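Local atomic coordinates of oxidoreductase, zinc-binding dehydrogenase family (Myxococcus xanthus, PDB entry 5K1S), a protein that acts as a zinc-containing medium-chain reductase in an alternative route to isovaleryl coenzyme A, probably using NADP(H). Residues 59-62 and 63-67; 155-158 and 159-162; 265-268 and 269-272. All blocks are in the same frame, centred on the assembly; numbering follows the deposited sequence.

Interaction 1: 59-62 and 63-67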
loop_
_atom_site.group_PDB
_atom_site.type_symbol
_atom_site.label_atom_id
_atom_site.label_comp_id
_atom_site.label_asym_id
_atom_site.label_seq_id
_atom_site.Cartn_x
_atom_site.Cartn_y
_atom_site.Cartn_z
ATOM N N HIS A 59 3.253 23.978 -1.242
ATOM C CA HIS A 59 4.592 23.559 -1.639
ATOM C C HIS A 59 5.489 24.768 -1.884
ATOM O O HIS A 59 6.671 24.760 -1.523
ATOM C CB HIS A 59 4.489 22.690 -2.894
ATOM C CG HIS A 59 5.778 22.054 -3.315
ATOM N ND1 HIS A 59 6.224 20.860 -2.792
ATOM C CD2 HIS A 59 6.705 22.435 -4.226
ATOM C CE1 HIS A 59 7.373 20.535 -3.356
ATOM N NE2 HIS A 59 7.686 21.475 -4.231
ATOM N N ASP A 60 4.935 25.826 -2.488
ATOM C CA ASP A 60 5.713 27.032 -2.756
ATOM C C ASP A 60 6.168 27.696 -1.463
ATOM O O ASP A 60 7.257 28.276 -1.406
ATOM C CB ASP A 60 4.892 28.018 -3.589
ATOM C CG ASP A 60 4.481 27.451 -4.934
ATOM O OD1 ASP A 60 5.197 26.570 -5.460
ATOM O OD2 ASP A 60 3.442 27.892 -5.468
ATOM N N VAL A 61 5.335 27.642 -0.421
ATOM C CA VAL A 61 5.726 28.190 0.875
ATOM C C VAL A 61 6.963 27.469 1.391
ATOM O O VAL A 61 7.964 28.096 1.760
ATOM C CB VAL A 61 4.560 28.087 1.876
ATOM C CG1 VAL A 61 4.993 28.553 3.263
ATOM C CG2 VAL A 61 3.365 28.895 1.390
ATOM N N ILE A 62 6.908 26.137 1.428
ATOM C CA ILE A 62 8.049 25.351 1.886
ATOM C C ILE A 62 9.281 25.704 1.066
ATOM O O ILE A 62 10.374 25.916 1.606
ATOM C CB ILE A 62 7.730 23.847 1.807
ATOM C CG1 ILE A 62 6.450 23.520 2.587
ATOM C CG2 ILE A 62 8.888 23.027 2.356
ATOM C CD1 ILE A 62 5.928 22.119 2.350
ATOM N N ASN A 63 9.115 25.787 -0.254
ATOM C CA ASN A 63 10.219 26.157 -1.133
ATOM C C ASN A 63 10.793 27.514 -0.744
ATOM O O ASN A 63 12.016 27.682 -0.657
ATOM C CB ASN A 63 9.730 26.165 -2.584
ATOM C CG ASN A 63 10.861 26.265 -3.590
ATOM O OD1 ASN A 63 12.027 26.056 -3.262
ATOM N ND2 ASN A 63 10.513 26.575 -4.829
ATOM N N ARG A 64 9.922 28.493 -0.490
ATOM C CA ARG A 64 10.389 29.838 -0.171
ATOM C C ARG A 64 11.240 29.860 1.092
ATOM O O ARG A 64 12.154 30.684 1.207
ATOM C CB ARG A 64 9.200 30.786 -0.015
ATOM C CG ARG A 64 9.590 32.173 0.468
ATOM C CD ARG A 64 8.400 33.101 0.592
ATOM N NE ARG A 64 7.327 32.546 1.413
ATOM C CZ ARG A 64 7.391 32.375 2.727
ATOM N NH1 ARG A 64 8.489 32.693 3.397
ATOM N NH2 ARG A 64 6.353 31.868 3.376
ATOM N N ARG A 65 10.955 28.977 2.049
ATOM C CA ARG A 65 11.680 28.955 3.314
ATOM C C ARG A 65 13.049 28.300 3.207
ATOM O O ARG A 65 13.773 28.259 4.207
ATOM C CB ARG A 65 10.855 28.229 4.381
ATOM C CG ARG A 65 9.622 28.988 4.834
ATOM C CD ARG A 65 8.786 28.169 5.804
ATOM N NE ARG A 65 7.561 28.866 6.187
ATOM C CZ ARG A 65 6.491 28.274 6.707
ATOM N NH1 ARG A 65 6.477 26.961 6.906
ATOM N NH2 ARG A 65 5.424 28.997 7.022
ATOM N N GLY A 66 13.423 27.797 2.033
ATOM C CA GLY A 66 14.674 27.086 1.877
ATOM C C GLY A 66 14.619 25.624 2.258
ATOM O O GLY A 66 15.669 24.974 2.318
ATOM N N ASN A 67 13.429 25.082 2.507
ATOM C CA ASN A 67 13.279 23.704 2.948
ATOM C C ASN A 67 13.176 22.718 1.790
ATOM O O ASN A 67 12.888 21.541 2.023
ATOM C CB ASN A 67 12.056 23.583 3.859
ATOM C CG ASN A 67 12.249 24.302 5.185
ATOM O OD1 ASN A 67 13.353 24.339 5.723
ATOM N ND2 ASN A 67 11.179 24.885 5.710
#
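Val61 and Arg65, one helical turn apart, lie side by side: the CG1 methyl of Val61 sits over the centre of one face of the Arg65 guanidinium, with CG1 3.8 Å from Arg65 CZ. CG1 stands anti to the backbone N (chi1 175°), which turns it along the helix toward Arg64 as well, 3.6 Å from Arg64 NH2. Both arginines then reach Glu347 in salt bridges, so one carboxylate of helix 339-347 takes two charges from this turn. On another side, Ile62 CG2 meets Asn67 CB at 3.6 Å, the two side chains crossing at about a right angle. His59 NE2 is hydrogen-bonded to Glu132 OE2.

The backbone hydrogen bonds follow the helix: Asn63 N to His59 O at 2.9 Å, then Arg64 N to Asp60 O at 2.8 Å and Arg65 N to Val61 O at 3.1 Å.

Gly66 takes a positive phi of 84°, and two hydrogen bonds, Asn67 N to Ile62 O (3.3 Å) and Gly66 N to Asn63 O, make the Schellman motif. It closes helix 58-64 of the GroES-like domain, which starts beside the zinc site of Cys57, His79 and Cys166.

Interaction 2: 155-158 and 159-162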
loop_
_atom_site.group_PDB
_atom_site.type_symbol
_atom_site.label_atom_id
_atom_site.label_comp_id
_atom_site.label_asym_id
_atom_site.label_seq_id
_atom_site.Cartn_x
_atom_site.Cartn_y
_atom_site.Cartn_z
ATOM N N SER A 155 -11.788 25.874 -24.032
ATOM C CA SER A 155 -12.956 26.259 -23.252
ATOM C C SER A 155 -12.638 26.521 -21.787
ATOM O O SER A 155 -13.549 26.876 -21.031
ATOM C CB SER A 155 -14.024 25.167 -23.351
ATOM O OG SER A 155 -15.180 25.508 -22.605
ATOM N N LEU A 156 -11.382 26.365 -21.368
ATOM C CA LEU A 156 -11.021 26.453 -19.959
ATOM C C LEU A 156 -10.263 27.746 -19.698
ATOM O O LEU A 156 -9.185 27.942 -20.280
ATOM C CB LEU A 156 -10.172 25.247 -19.556
ATOM C CG LEU A 156 -9.873 25.066 -18.067
ATOM C CD1 LEU A 156 -11.147 24.885 -17.263
ATOM C CD2 LEU A 156 -8.953 23.874 -17.865
ATOM N N PRO A 157 -10.758 28.648 -18.852
ATOM C CA PRO A 157 -10.003 29.872 -18.563
ATOM C C PRO A 157 -8.695 29.574 -17.846
ATOM O O PRO A 157 -8.504 28.514 -17.245
ATOM C CB PRO A 157 -10.954 30.679 -17.671
ATOM C CG PRO A 157 -11.878 29.673 -17.088
ATOM C CD PRO A 157 -12.046 28.619 -18.136
ATOM N N TRP A 158 -7.785 30.547 -17.913
ATOM C CA TRP A 158 -6.441 30.351 -17.379
ATOM C C TRP A 158 -6.467 30.121 -15.872
ATOM O O TRP A 158 -5.801 29.214 -15.361
ATOM C CB TRP A 158 -5.562 31.557 -17.719
ATOM C CG TRP A 158 -5.333 31.742 -19.187
ATOM C CD1 TRP A 158 -5.780 32.774 -19.963
ATOM C CD2 TRP A 158 -4.604 30.871 -20.059
ATOM N NE1 TRP A 158 -5.370 32.600 -21.262
ATOM C CE2 TRP A 158 -4.648 31.439 -21.349
ATOM C CE3 TRP A 158 -3.917 29.668 -19.874
ATOM C CZ2 TRP A 158 -4.032 30.845 -22.447
ATOM C CZ3 TRP A 158 -3.306 29.079 -20.966
ATOM C CH2 TRP A 158 -3.369 29.668 -22.237
ATOM N N ASN A 159 -7.227 30.939 -15.141
ATOM C CA ASN A 159 -7.217 30.850 -13.684
ATOM C C ASN A 159 -7.624 29.458 -13.214
ATOM O O ASN A 159 -6.954 28.856 -12.366
ATOM C CB ASN A 159 -8.139 31.913 -13.086
ATOM C CG ASN A 159 -7.654 33.322 -13.359
ATOM O OD1 ASN A 159 -6.505 33.532 -13.749
ATOM N ND2 ASN A 159 -8.528 34.299 -13.143
ATOM N N GLU A 160 -8.727 28.932 -13.751
ATOM C CA GLU A 160 -9.149 27.583 -13.388
ATOM C C GLU A 160 -8.106 26.554 -13.795
ATOM O O GLU A 160 -7.891 25.563 -13.088
ATOM C CB GLU A 160 -10.494 27.258 -14.037
ATOM C CG GLU A 160 -11.701 27.729 -13.247
ATOM C CD GLU A 160 -13.006 27.252 -13.853
ATOM O OE1 GLU A 160 -13.143 27.318 -15.094
ATOM O OE2 GLU A 160 -13.889 26.802 -13.093
ATOM N N ALA A 161 -7.443 26.772 -14.934
ATOM C CA ALA A 161 -6.466 25.808 -15.426
ATOM C C ALA A 161 -5.189 25.822 -14.596
ATOM O O ALA A 161 -4.534 24.783 -14.452
ATOM C CB ALA A 161 -6.142 26.092 -16.892
ATOM N N ALA A 162 -4.821 26.978 -14.040
ATOM C CA ALA A 162 -3.585 27.102 -13.276
ATOM C C ALA A 162 -3.659 26.455 -11.901
ATOM O O ALA A 162 -2.689 26.561 -11.144
ATOM C CB ALA A 162 -3.215 28.576 -13.119
#
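Leu156 and Pro157 meet Glu160 and Ala161 where a loop turns into a short helix, with Pro157 in the N-cap position. The two methyls of Leu156 part company. CD2 packs on the Ala161 methyl, 3.7 Å from Ala161 CB, and CD1 lies alongside the glutamate, 3.8 Å from Glu160 OE1 at its end and 4.1 Å from Glu160 CB at its base. The leucine is brought there by its first torsion, which sets CG opposite the backbone N (chi1 -171°) and carries CG and its methyls toward Ala161 and Glu160.

Glu160 runs out extended beyond CG and crosses the proline ring at a slant, its carboxylate atom OE1 coming beside the ring, 3.3 Å from Pro157 CG and close to CD as well. This is contact of an oxygen with ring carbons, and no charge pairing is involved between the two residues. On the backbone, Ala161 N bonds Pro157 O at 3.1 Å, the first bond of the helical turn.

Farther out, Leu156 rests on Thr321 and Ala322 of helix 311-323, so it joins the loop to a helix from another part of the chain. Replacing Leu156 with an alanine would probably leave the Ala161 methyl without the CD2 methyl packed on it and open a gap toward helix 311-323. Ala161 also touches Ala82 of strand 80-88 and Val152. The indole of Trp158 leaves the turn on another side, stacked with the ring of His52 and in a cation-pi contact with Arg100, setting the start of the helix against strands 46-56 and 100-103. Ala162, which packs on Ala53 and Ala82, completes the turn: its N lies 2.8 Å from Trp158 O in a hydrogen bond.

Interaction 3: 265-268 and 269-272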
loop_
_atom_site.group_PDB
_atom_site.type_symbol
_atom_site.label_atom_id
_atom_site.label_comp_id
_atom_site.label_asym_id
_atom_site.label_seq_id
_atom_site.Cartn_x
_atom_site.Cartn_y
_atom_site.Cartn_z
ATOM N N PHE A 265 -5.645 8.374 10.154
ATOM C CA PHE A 265 -5.289 7.079 9.579
ATOM C C PHE A 265 -5.856 5.926 10.403
ATOM O O PHE A 265 -6.511 5.027 9.864
ATOM C CB PHE A 265 -3.769 6.966 9.466
ATOM C CG PHE A 265 -3.309 5.845 8.579
ATOM C CD1 PHE A 265 -3.397 5.953 7.202
ATOM C CD2 PHE A 265 -2.783 4.687 9.121
ATOM C CE1 PHE A 265 -2.973 4.927 6.386
ATOM C CE2 PHE A 265 -2.358 3.659 8.310
ATOM C CZ PHE A 265 -2.452 3.779 6.940
ATOM N N ASP A 266 -5.611 5.934 11.716
ATOM C CA ASP A 266 -6.025 4.811 12.553
ATOM C C ASP A 266 -7.522 4.547 12.429
ATOM O O ASP A 266 -7.955 3.389 12.420
ATOM C CB ASP A 266 -5.644 5.076 14.008
ATOM C CG ASP A 266 -5.913 3.885 14.906
ATOM O OD1 ASP A 266 -5.125 2.917 14.860
ATOM O OD2 ASP A 266 -6.909 3.920 15.660
ATOM N N GLN A 267 -8.328 5.606 12.334
ATOM C CA GLN A 267 -9.768 5.430 12.162
ATOM C C GLN A 267 -10.103 4.976 10.746
ATOM O O GLN A 267 -11.025 4.175 10.549
ATOM C CB GLN A 267 -10.496 6.730 12.493
ATOM C CG GLN A 267 -10.468 7.103 13.963
ATOM C CD GLN A 267 -11.286 6.157 14.817
ATOM O OE1 GLN A 267 -12.494 6.336 14.977
ATOM N NE2 GLN A 267 -10.632 5.143 15.371
ATOM N N THR A 268 -9.375 5.485 9.748
ATOM C CA THR A 268 -9.599 5.059 8.370
ATOM C C THR A 268 -9.506 3.544 8.250
ATOM O O THR A 268 -10.393 2.900 7.680
ATOM C CB THR A 268 -8.587 5.734 7.436
ATOM O OG1 THR A 268 -8.832 7.145 7.395
ATOM C CG2 THR A 268 -8.684 5.170 6.018
ATOM N N LEU A 269 -8.431 2.960 8.782
ATOM C CA LEU A 269 -8.264 1.510 8.726
ATOM C C LEU A 269 -9.475 0.795 9.311
ATOM O O LEU A 269 -10.085 -0.058 8.656
ATOM C CB LEU A 269 -6.993 1.103 9.470
ATOM C CG LEU A 269 -5.666 1.543 8.852
ATOM C CD1 LEU A 269 -4.527 1.270 9.819
ATOM C CD2 LEU A 269 -5.428 0.829 7.530
ATOM N N LYS A 270 -9.836 1.132 10.551
ATOM C CA LYS A 270 -10.993 0.512 11.187
ATOM C C LYS A 270 -12.260 0.685 10.363
ATOM O O LYS A 270 -13.206 -0.093 10.526
ATOM C CB LYS A 270 -11.196 1.101 12.583
ATOM C CG LYS A 270 -10.015 0.891 13.515
ATOM C CD LYS A 270 -10.140 1.737 14.767
ATOM C CE LYS A 270 -8.919 1.589 15.657
ATOM N NZ LYS A 270 -8.966 2.508 16.826
ATOM N N SER A 271 -12.297 1.681 9.483
ATOM C CA SER A 271 -13.456 1.950 8.647
ATOM C C SER A 271 -13.453 1.150 7.350
ATOM O O SER A 271 -14.409 1.255 6.575
ATOM C CB SER A 271 -13.524 3.447 8.329
ATOM O OG SER A 271 -14.703 3.766 7.614
ATOM N N MET A 272 -12.418 0.350 7.099
ATOM C CA MET A 272 -12.287 -0.372 5.840
ATOM C C MET A 272 -12.993 -1.718 5.908
ATOM O O MET A 272 -12.913 -2.428 6.914
ATOM C CB MET A 272 -10.813 -0.594 5.493
ATOM C CG MET A 272 -9.995 0.678 5.378
ATOM S SD MET A 272 -10.683 1.848 4.195
ATOM C CE MET A 272 -10.505 0.939 2.660
#
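Phe265 overlaps Leu269 one turn on, its CE2 lying 3.6 Å from Leu269 CD1, with the methyl approaching the ring at an oblique angle. Having CG anti to the backbone N (chi1 -165°) sends the ring along the helix to Leu269, and beyond it the ring packs on Val280, Val289 and Leu291, and on Leu291 of the second subunit.

The solvent-facing side of the same turn is polar. Lys270, extended beyond CG, runs back along the helix until NZ reaches Asp266 OD2 at 2.8 Å, a salt bridge formed on the syn side of the carboxylate, 19° out of its plane. The lysine passes Gln267 on the way, its CD being 3.5 Å from Gln267 NE2; Gln267 OE1 makes a weak hydrogen bond to Ala241 N.

Along the backbone, Leu269 N bonds Phe265 O at 3.0 Å. At the C-terminal end, Ser271 N makes an i to i+3 hydrogen bond to Thr268 O, 2.9 Å, from above the carbonyl plane, and a weak one to Gln267 O. Thr268 OG1 is hydrogen-bonded to Glu258 OE1 and Thr264 O.

Helix 262-270 links parallel strands 253-258 and 276-280 as a beta-alpha-beta crossover of the Rossmann-like domain. The chemistry divides it accordingly: carbon contacts reaching through Phe265 to Leu291 of the second subunit, and an i to i+4 salt bridge pairing two charges at the exposed surface across the last turn.

Overall arrangement
The three contacts follow one another along the chain in numerical order. Interactions 1 and 2 are closest, with centres 25 Å apart and nearest atoms about 8 Å apart. Interaction 1 ends helix 58-64, which follows strand 46-56, and interaction 2 starts helix 158-161, which packs on strands 46-56 and 80-88 of the mixed sheet; both lie in the zinc-bearing half. Interaction 3 ends helix 262-270 on the six-stranded parallel sheet of the Rossmann-like, nucleotide-binding fold, its centre 31 Å from that of interaction 1 and 36 Å from that of interaction 2, across the chain's centre from the latter. There Phe265 also meets the second subunit, so this half contributes to the subunit interface.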